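Local coordinates for protein importin-95 (Chaetomium thermophilum, PDB 4XRI) that probably carries protein cargo into the nucleus as a flexible HEAT-repeat transport receptor of the importin beta family, and is thought to bind a small GTPase, at residues Pro626-Ser634 with Ser666-Asp677; Phe654-Gln662 with Tyr689-Asn700. The protein carries 2 engineered substitutions. All blocks are in the same frame, centred on the assembly; numbering follows the deposited sequence.

Interaction 1: Pro626-Ser634 with Ser666-Asp677; sequences PEGVFAAIS and SLCSMAIGLVSD
The ring of Phe630 is the main bump, a knob seated in a hole made by Leu667, Met670, Ala671 and Leu674. Leu667 forms one wall of the hole: its CD1 stands over the middle of one ring face, 4.2 Å from the centroid of Phe630 and 8° off the normal, a CH-pi contact. Leu667 CD2 reaches on to the CB of Pro626. Met670 and Phe630 run alongside each other, pointing opposite ways, with Met670 CG 3.5 Å from the CB of Phe630. The Met670 chain bends twice beyond CG, and Met670 CE lies 3.3 Å from Glu627 CG. Leu674 is a bump the other way. Its CD2 lies 3.4 Å from the backbone O of Phe630, and its CD1 rests on Ser634.

Polar pairs close both ends. Ser666 OG donates to Glu627 OE2 (2.7 Å) on its syn side, somewhat out of the carboxylate plane, and a water joins Glu627 OE1 to Ser666 O. Ser634 OG donates to Asp677 OD2 (2.5 Å) from well above the carboxylate plane.

The two helix segments run nearly parallel, 10° apart, and the segment axes come within 9.8 Å. Near-parallel helices two apart in the chain are what a HEAT-repeat solenoid produces. Helix 648-660 packs on Phe630 and Ala671 through Ala658, helix 605-616 meets Phe630 through Leu616, and helix 711-725 lies against Ile672 and Val675.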
loop_
_atom_site.group_PDB
_atom_site.type_symbol
_atom_site.label_atom_id
_atom_site.label_comp_id
_atom_site.label_asym_id
_atom_site.label_seq_id
_atom_site.Cartn_x
_atom_site.Cartn_y
_atom_site.Cartn_z
ATOM N N PRO A 626 13.510 -18.928 -1.227
ATOM C CA PRO A 626 12.682 -20.035 -1.723
ATOM C C PRO A 626 11.588 -19.575 -2.681
ATOM O O PRO A 626 11.244 -20.293 -3.620
ATOM C CB PRO A 626 12.068 -20.620 -0.441
ATOM C CG PRO A 626 12.978 -20.214 0.647
ATOM C CD PRO A 626 13.489 -18.858 0.246
ATOM N N GLU A 627 11.060 -18.380 -2.446
ATOM C CA GLU A 627 10.005 -17.831 -3.286
ATOM C C GLU A 627 10.525 -17.520 -4.686
ATOM O O GLU A 627 9.834 -17.748 -5.678
ATOM C CB GLU A 627 9.416 -16.575 -2.642
ATOM C CG GLU A 627 8.207 -16.012 -3.358
ATOM C CD GLU A 627 7.399 -15.083 -2.472
ATOM O OE1 GLU A 627 6.535 -14.351 -3.001
ATOM O OE2 GLU A 627 7.627 -15.091 -1.244
ATOM N N GLY A 628 11.750 -17.007 -4.757
ATOM C CA GLY A 628 12.387 -16.718 -6.027
ATOM C C GLY A 628 12.695 -17.988 -6.795
ATOM O O GLY A 628 12.538 -18.045 -8.013
ATOM N N VAL A 629 13.138 -19.012 -6.072
ATOM C CA VAL A 629 13.405 -20.318 -6.665
ATOM C C VAL A 629 12.129 -20.922 -7.246
ATOM O O VAL A 629 12.126 -21.430 -8.371
ATOM C CB VAL A 629 14.007 -21.294 -5.630
ATOM C CG1 VAL A 629 14.044 -22.708 -6.187
ATOM C CG2 VAL A 629 15.401 -20.836 -5.214
ATOM N N PHE A 630 11.049 -20.858 -6.474
ATOM C CA PHE A 630 9.760 -21.388 -6.906
ATOM C C PHE A 630 9.244 -20.678 -8.154
ATOM O O PHE A 630 8.675 -21.304 -9.052
ATOM C CB PHE A 630 8.736 -21.277 -5.775
ATOM C CG PHE A 630 8.674 -22.495 -4.894
ATOM C CD1 PHE A 630 9.817 -22.983 -4.281
ATOM C CD2 PHE A 630 7.474 -23.151 -4.679
ATOM C CE1 PHE A 630 9.765 -24.103 -3.474
ATOM C CE2 PHE A 630 7.415 -24.271 -3.873
ATOM C CZ PHE A 630 8.560 -24.749 -3.269
ATOM N N ALA A 631 9.460 -19.368 -8.207
ATOM C CA ALA A 631 9.041 -18.563 -9.349
ATOM C C ALA A 631 9.791 -18.982 -10.607
ATOM O O ALA A 631 9.214 -19.045 -11.697
ATOM C CB ALA A 631 9.261 -17.087 -9.068
ATOM N N ALA A 632 11.076 -19.278 -10.442
ATOM C CA ALA A 632 11.917 -19.733 -11.543
ATOM C C ALA A 632 11.513 -21.136 -11.997
ATOM O O ALA A 632 11.492 -21.428 -13.193
ATOM C CB ALA A 632 13.378 -19.707 -11.139
ATOM N N ILE A 633 11.186 -21.995 -11.037
ATOM C CA ILE A 633 10.756 -23.355 -11.340
ATOM C C ILE A 633 9.413 -23.344 -12.068
ATOM O O ILE A 633 9.202 -24.097 -13.024
ATOM C CB ILE A 633 10.647 -24.208 -10.062
ATOM C CG1 ILE A 633 12.034 -24.435 -9.458
ATOM C CG2 ILE A 633 9.987 -25.546 -10.359
ATOM C CD1 ILE A 633 12.013 -25.145 -8.126
ATOM N N SER A 634 8.512 -22.480 -11.612
ATOM C CA SER A 634 7.219 -22.294 -12.261
ATOM C C SER A 634 7.399 -21.907 -13.723
ATOM O O SER A 634 6.693 -22.405 -14.602
ATOM C CB SER A 634 6.396 -21.227 -11.536
ATOM O OG SER A 634 5.253 -20.864 -12.291
ATOM N N SER A 666 3.720 -16.556 2.621
ATOM C CA SER A 666 4.085 -16.159 1.268
ATOM C C SER A 666 4.535 -17.349 0.423
ATOM O O SER A 666 4.142 -17.476 -0.736
ATOM C CB SER A 666 5.185 -15.100 1.308
ATOM O OG SER A 666 5.312 -14.446 0.057
ATOM N N LEU A 667 5.359 -18.217 1.004
ATOM C CA LEU A 667 5.838 -19.392 0.285
ATOM C C LEU A 667 4.719 -20.409 0.092
ATOM O O LEU A 667 4.644 -21.075 -0.941
ATOM C CB LEU A 667 7.011 -20.043 1.019
ATOM C CG LEU A 667 7.637 -21.217 0.263
ATOM C CD1 LEU A 667 8.099 -20.766 -1.115
ATOM C CD2 LEU A 667 8.787 -21.824 1.046
ATOM N N CYS A 668 3.851 -20.525 1.092
ATOM C CA CYS A 668 2.714 -21.430 1.013
ATOM C C CYS A 668 1.831 -21.043 -0.164
ATOM O O CYS A 668 1.444 -21.894 -0.965
ATOM C CB CYS A 668 1.908 -21.405 2.312
ATOM S SG CYS A 668 0.569 -22.638 2.389
ATOM N N SER A 669 1.535 -19.751 -0.267
ATOM C CA SER A 669 0.754 -19.227 -1.384
ATOM C C SER A 669 1.443 -19.494 -2.719
ATOM O O SER A 669 0.791 -19.837 -3.702
ATOM C CB SER A 669 0.503 -17.725 -1.213
ATOM O OG SER A 669 -0.509 -17.491 -0.250
ATOM N N MET A 670 2.763 -19.334 -2.743
ATOM C CA MET A 670 3.551 -19.619 -3.938
ATOM C C MET A 670 3.473 -21.096 -4.309
ATOM O O MET A 670 3.429 -21.451 -5.487
ATOM C CB MET A 670 5.009 -19.208 -3.726
ATOM C CG MET A 670 5.889 -19.401 -4.943
ATOM S SD MET A 670 5.438 -18.321 -6.314
ATOM C CE MET A 670 6.084 -16.753 -5.737
ATOM N N ALA A 671 3.468 -21.952 -3.293
ATOM C CA ALA A 671 3.379 -23.392 -3.498
ATOM C C ALA A 671 2.050 -23.778 -4.136
ATOM O O ALA A 671 2.005 -24.625 -5.027
ATOM C CB ALA A 671 3.567 -24.129 -2.173
ATOM N N ILE A 672 0.972 -23.163 -3.663
ATOM C CA ILE A 672 -0.356 -23.403 -4.216
ATOM C C ILE A 672 -0.405 -22.970 -5.676
ATOM O O ILE A 672 -0.979 -23.654 -6.519
ATOM C CB ILE A 672 -1.437 -22.660 -3.419
ATOM C CG1 ILE A 672 -1.435 -23.134 -1.965
ATOM C CG2 ILE A 672 -2.804 -22.873 -4.051
ATOM C CD1 ILE A 672 -2.266 -22.263 -1.043
ATOM N N GLY A 673 0.216 -21.831 -5.963
ATOM C CA GLY A 673 0.324 -21.333 -7.322
ATOM C C GLY A 673 1.142 -22.284 -8.176
ATOM O O GLY A 673 0.864 -22.469 -9.362
ATOM N N LEU A 674 2.156 -22.894 -7.572
ATOM C CA LEU A 674 2.998 -23.856 -8.277
ATOM C C LEU A 674 2.218 -25.110 -8.658
ATOM O O LEU A 674 2.458 -25.700 -9.711
ATOM C CB LEU A 674 4.215 -24.235 -7.427
ATOM C CG LEU A 674 5.575 -23.728 -7.913
ATOM C CD1 LEU A 674 5.865 -24.243 -9.318
ATOM C CD2 LEU A 674 5.629 -22.207 -7.872
ATOM N N VAL A 675 1.289 -25.520 -7.798
ATOM C CA VAL A 675 0.455 -26.684 -8.088
ATOM C C VAL A 675 -0.421 -26.403 -9.300
ATOM O O VAL A 675 -0.596 -27.258 -10.168
ATOM C CB VAL A 675 -0.436 -27.074 -6.892
ATOM C CG1 VAL A 675 -1.299 -28.282 -7.248
ATOM C CG2 VAL A 675 0.421 -27.378 -5.673
ATOM N N SER A 676 -0.965 -25.191 -9.350
ATOM C CA SER A 676 -1.735 -24.745 -10.506
ATOM C C SER A 676 -0.874 -24.760 -11.763
ATOM O O SER A 676 -1.298 -25.249 -12.809
ATOM C CB SER A 676 -2.302 -23.342 -10.277
ATOM O OG SER A 676 -3.448 -23.390 -9.447
ATOM N N ASP A 677 0.337 -24.223 -11.645
ATOM C CA ASP A 677 1.287 -24.200 -12.752
ATOM C C ASP A 677 1.585 -25.603 -13.269
ATOM O O ASP A 677 1.508 -25.860 -14.469
ATOM C CB ASP A 677 2.590 -23.519 -12.328
ATOM C CG ASP A 677 2.415 -22.043 -12.061
ATOM O OD1 ASP A 677 1.589 -21.413 -12.752
ATOM O OD2 ASP A 677 3.104 -21.514 -11.162
HETATM O O HOH W 1 3.630 -15.571 -2.392
#

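Interaction 2: Phe654-Gln662 with Tyr689-Asn700; sequences FLYNALGNQ and YCDNFMNYLLGN
The Tyr696 ring has the backbone O of Tyr656 over one face, 3.3 Å above the plane and offset toward the rim. Gly660 has no side chain, and its CA packs 3.6 Å from Tyr696 CD1. The rings of Tyr656 and Tyr696 are almost parallel, with planes 11° apart, but slid so far that they barely overlap. Phe693 meets the edge of the Tyr656 ring, where its CE1 is 3.5 Å from Tyr656 CE1. One face of Phe693 carries the backbone O of Tyr689, four residues earlier. Leu655 CD2 and Leu659 CD1 also touch Phe693.

Tyr656 CG lies anti to the carbonyl carbon (chi1 -63°), which carries the ring across to Asn692. There Asn692 ND2 donates to Tyr656 OH (3.1 Å, 142° at the hydrogen), with the hydroxyl tilted from the amide plane. With an alanine in place of Tyr656, Asn692 ND2 is likely to lose this acceptor, and a gap would probably open beside Phe693 and Tyr696.

At the other end a water accepts from Asn700 ND2 (2.7 Å) and donates to Leu659 O. It also gives a weak bond to Gln662 OE1. The amides of Gln662 and Asn700 lie close but do not bond directly. The contact is thus mostly aromatic and apolar, with neutral hydrogen bonds at its ends. No salt bridge joins the two segments, and its hold probably comes chiefly from burying apolar and aromatic surface.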
loop_
_atom_site.group_PDB
_atom_site.type_symbol
_atom_site.label_atom_id
_atom_site.label_comp_id
_atom_site.label_asym_id
_atom_site.label_seq_id
_atom_site.Cartn_x
_atom_site.Cartn_y
_atom_site.Cartn_z
ATOM N N PHE A 654 9.680 -31.146 -2.156
ATOM C CA PHE A 654 9.902 -29.748 -1.799
ATOM C C PHE A 654 8.600 -28.966 -1.912
ATOM O O PHE A 654 8.290 -28.126 -1.067
ATOM C CB PHE A 654 10.970 -29.115 -2.691
ATOM C CG PHE A 654 12.365 -29.594 -2.406
ATOM C CD1 PHE A 654 13.147 -28.961 -1.455
ATOM C CD2 PHE A 654 12.899 -30.667 -3.097
ATOM C CE1 PHE A 654 14.433 -29.394 -1.195
ATOM C CE2 PHE A 654 14.184 -31.104 -2.843
ATOM C CZ PHE A 654 14.952 -30.469 -1.888
ATOM N N LEU A 655 7.842 -29.255 -2.962
ATOM C CA LEU A 655 6.556 -28.612 -3.190
ATOM C C LEU A 655 5.561 -28.967 -2.090
ATOM O O LEU A 655 4.864 -28.095 -1.568
ATOM C CB LEU A 655 5.999 -29.010 -4.558
ATOM C CG LEU A 655 4.662 -28.383 -4.959
ATOM C CD1 LEU A 655 4.726 -26.873 -4.825
ATOM C CD2 LEU A 655 4.292 -28.782 -6.380
ATOM N N TYR A 656 5.505 -30.251 -1.743
ATOM C CA TYR A 656 4.651 -30.730 -0.659
ATOM C C TYR A 656 4.934 -29.988 0.643
ATOM O O TYR A 656 4.016 -29.551 1.336
ATOM C CB TYR A 656 4.847 -32.233 -0.435
ATOM C CG TYR A 656 4.452 -33.108 -1.601
ATOM C CD1 TYR A 656 3.493 -32.696 -2.518
ATOM C CD2 TYR A 656 5.041 -34.353 -1.782
ATOM C CE1 TYR A 656 3.132 -33.500 -3.585
ATOM C CE2 TYR A 656 4.688 -35.163 -2.844
ATOM C CZ TYR A 656 3.735 -34.732 -3.741
ATOM O OH TYR A 656 3.381 -35.539 -4.798
ATOM N N ASN A 657 6.214 -29.850 0.965
ATOM C CA ASN A 657 6.631 -29.248 2.224
ATOM C C ASN A 657 6.264 -27.773 2.301
ATOM O O ASN A 657 5.872 -27.276 3.355
ATOM C CB ASN A 657 8.135 -29.422 2.419
ATOM C CG ASN A 657 8.543 -29.335 3.872
ATOM O OD1 ASN A 657 9.120 -28.340 4.310
ATOM N ND2 ASN A 657 8.231 -30.379 4.636
ATOM N N ALA A 658 6.391 -27.081 1.174
ATOM C CA ALA A 658 5.990 -25.683 1.089
ATOM C C ALA A 658 4.479 -25.557 1.247
ATOM O O ALA A 658 3.986 -24.638 1.903
ATOM C CB ALA A 658 6.445 -25.076 -0.230
ATOM N N LEU A 659 3.754 -26.497 0.649
ATOM C CA LEU A 659 2.296 -26.525 0.736
ATOM C C LEU A 659 1.805 -26.699 2.168
ATOM O O LEU A 659 0.831 -26.072 2.578
ATOM C CB LEU A 659 1.729 -27.649 -0.137
ATOM C CG LEU A 659 1.556 -27.380 -1.633
ATOM C CD1 LEU A 659 1.183 -28.665 -2.352
ATOM C CD2 LEU A 659 0.503 -26.304 -1.868
ATOM N N GLY A 660 2.478 -27.562 2.921
ATOM C CA GLY A 660 2.031 -27.912 4.256
ATOM C C GLY A 660 2.444 -26.936 5.342
ATOM O O GLY A 660 2.007 -27.054 6.488
ATOM N N ASN A 661 3.279 -25.966 4.987
ATOM C CA ASN A 661 3.808 -25.023 5.968
ATOM C C ASN A 661 3.172 -23.641 5.850
ATOM O O ASN A 661 3.666 -22.779 5.123
ATOM C CB ASN A 661 5.325 -24.911 5.825
ATOM C CG ASN A 661 5.953 -24.072 6.920
ATOM O OD1 ASN A 661 5.364 -23.873 7.984
ATOM N ND2 ASN A 661 7.158 -23.577 6.666
ATOM N N GLN A 662 2.080 -23.434 6.577
ATOM C CA GLN A 662 1.357 -22.169 6.537
ATOM C C GLN A 662 2.047 -21.094 7.369
ATOM O O GLN A 662 1.714 -19.914 7.267
ATOM C CB GLN A 662 -0.077 -22.363 7.027
ATOM C CG GLN A 662 -0.505 -23.816 7.104
ATOM C CD GLN A 662 -1.976 -24.009 6.803
ATOM O OE1 GLN A 662 -2.446 -25.138 6.651
ATOM N NE2 GLN A 662 -2.712 -22.908 6.710
ATOM N N TYR A 689 0.309 -37.129 -9.104
ATOM C CA TYR A 689 0.739 -36.356 -7.941
ATOM C C TYR A 689 -0.415 -35.599 -7.296
ATOM O O TYR A 689 -0.244 -34.952 -6.262
ATOM C CB TYR A 689 1.834 -35.363 -8.332
ATOM C CG TYR A 689 2.928 -35.957 -9.184
ATOM C CD1 TYR A 689 4.007 -36.615 -8.607
ATOM C CD2 TYR A 689 2.886 -35.855 -10.569
ATOM C CE1 TYR A 689 5.010 -37.159 -9.386
ATOM C CE2 TYR A 689 3.885 -36.394 -11.356
ATOM C CZ TYR A 689 4.943 -37.045 -10.760
ATOM O OH TYR A 689 5.938 -37.582 -11.540
ATOM N N CYS A 690 -1.589 -35.685 -7.909
ATOM C CA CYS A 690 -2.709 -34.843 -7.511
ATOM C C CYS A 690 -3.404 -35.293 -6.230
ATOM O O CYS A 690 -4.057 -34.486 -5.570
ATOM C CB CYS A 690 -3.725 -34.761 -8.647
ATOM S SG CYS A 690 -3.184 -33.686 -9.991
ATOM N N ASP A 691 -3.268 -36.565 -5.869
ATOM C CA ASP A 691 -3.847 -37.035 -4.614
ATOM C C ASP A 691 -3.083 -36.442 -3.438
ATOM O O ASP A 691 -3.672 -36.067 -2.422
ATOM C CB ASP A 691 -3.842 -38.562 -4.527
ATOM C CG ASP A 691 -4.653 -39.077 -3.347
ATOM O OD1 ASP A 691 -5.893 -38.916 -3.361
ATOM O OD2 ASP A 691 -4.054 -39.642 -2.408
ATOM N N ASN A 692 -1.764 -36.368 -3.584
ATOM C CA ASN A 692 -0.917 -35.718 -2.593
ATOM C C ASN A 692 -1.225 -34.229 -2.509
ATOM O O ASN A 692 -1.284 -33.659 -1.419
ATOM C CB ASN A 692 0.560 -35.933 -2.921
ATOM C CG ASN A 692 1.039 -37.320 -2.554
ATOM O OD1 ASN A 692 0.614 -37.888 -1.550
ATOM N ND2 ASN A 692 1.932 -37.872 -3.367
ATOM N N PHE A 693 -1.429 -33.610 -3.669
ATOM C CA PHE A 693 -1.820 -32.208 -3.738
ATOM C C PHE A 693 -3.118 -31.974 -2.978
ATOM O O PHE A 693 -3.189 -31.102 -2.112
ATOM C CB PHE A 693 -1.986 -31.756 -5.192
ATOM C CG PHE A 693 -0.695 -31.655 -5.952
ATOM C CD1 PHE A 693 0.510 -31.493 -5.286
ATOM C CD2 PHE A 693 -0.686 -31.720 -7.334
ATOM C CE1 PHE A 693 1.697 -31.400 -5.987
ATOM C CE2 PHE A 693 0.496 -31.628 -8.040
ATOM C CZ PHE A 693 1.690 -31.469 -7.366
ATOM N N MET A 694 -4.138 -32.761 -3.313
ATOM C CA MET A 694 -5.454 -32.633 -2.695
ATOM C C MET A 694 -5.388 -32.769 -1.178
ATOM O O MET A 694 -6.034 -32.011 -0.453
ATOM C CB MET A 694 -6.424 -33.671 -3.269
ATOM C CG MET A 694 -6.850 -33.403 -4.708
ATOM S SD MET A 694 -7.722 -31.834 -4.905
ATOM C CE MET A 694 -9.186 -32.142 -3.922
ATOM N N ASN A 695 -4.606 -33.734 -0.702
ATOM C CA ASN A 695 -4.444 -33.944 0.731
ATOM C C ASN A 695 -3.882 -32.712 1.437
ATOM O O ASN A 695 -4.361 -32.330 2.508
ATOM C CB ASN A 695 -3.544 -35.150 0.994
ATOM C CG ASN A 695 -4.241 -36.468 0.717
ATOM O OD1 ASN A 695 -5.466 -36.526 0.611
ATOM N ND2 ASN A 695 -3.462 -37.534 0.602
ATOM N N TYR A 696 -2.879 -32.086 0.829
ATOM C CA TYR A 696 -2.292 -30.876 1.397
ATOM C C TYR A 696 -3.241 -29.686 1.296
ATOM O O TYR A 696 -3.372 -28.903 2.239
ATOM C CB TYR A 696 -0.966 -30.542 0.712
ATOM C CG TYR A 696 0.219 -31.279 1.292
ATOM C CD1 TYR A 696 0.822 -30.846 2.466
ATOM C CD2 TYR A 696 0.735 -32.406 0.668
ATOM C CE1 TYR A 696 1.906 -31.514 3.001
ATOM C CE2 TYR A 696 1.817 -33.083 1.198
ATOM C CZ TYR A 696 2.399 -32.631 2.362
ATOM O OH TYR A 696 3.476 -33.300 2.895
ATOM N N LEU A 697 -3.901 -29.553 0.149
ATOM C CA LEU A 697 -4.847 -28.464 -0.067
ATOM C C LEU A 697 -6.026 -28.561 0.896
ATOM O O LEU A 697 -6.394 -27.577 1.539
ATOM C CB LEU A 697 -5.347 -28.464 -1.512
ATOM C CG LEU A 697 -4.307 -28.178 -2.600
ATOM C CD1 LEU A 697 -4.925 -28.328 -3.977
ATOM C CD2 LEU A 697 -3.704 -26.789 -2.431
ATOM N N LEU A 698 -6.610 -29.752 0.994
ATOM C CA LEU A 698 -7.721 -29.986 1.910
ATOM C C LEU A 698 -7.268 -29.819 3.354
ATOM O O LEU A 698 -8.025 -29.351 4.202
ATOM C CB LEU A 698 -8.312 -31.382 1.704
ATOM C CG LEU A 698 -9.036 -31.617 0.379
ATOM C CD1 LEU A 698 -9.367 -33.091 0.202
ATOM C CD2 LEU A 698 -10.292 -30.764 0.299
ATOM N N GLY A 699 -6.028 -30.212 3.626
ATOM C CA GLY A 699 -5.456 -30.053 4.949
ATOM C C GLY A 699 -5.337 -28.593 5.339
ATOM O O GLY A 699 -5.558 -28.230 6.492
ATOM N N ASN A 700 -4.988 -27.756 4.368
ATOM C CA ASN A 700 -4.887 -26.318 4.584
ATOM C C ASN A 700 -6.240 -25.713 4.932
ATOM O O ASN A 700 -6.328 -24.768 5.715
ATOM C CB ASN A 700 -4.318 -25.628 3.341
ATOM C CG ASN A 700 -4.000 -24.163 3.578
ATOM O OD1 ASN A 700 -4.897 -23.330 3.723
ATOM N ND2 ASN A 700 -2.714 -23.841 3.609
HETATM O O HOH W 2 -1.282 -25.907 4.534
#

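Overall arrangement
Interactions 1 and 2 interlock along the chain: helices 625-640, 648-660, 665-682 and 690-701 come in order, and each interaction pairs one with the next but one. This is the layered stacking of a HEAT-repeat solenoid, in the C-terminal half of the receptor. The interaction centres are about 12 Å apart. They meet directly: Val675 CG1 is 3.5 Å from Phe693 CD2, and Ala671 O is 3.5 Å from Leu655 CD1. Cys668 SG lies 3.4 Å from Leu659 O. Helix 665-682 thus packs against both partners of interaction 2. A glycerol, probably from the crystallisation liquor, lies about 4 Å from the side chain of Leu667.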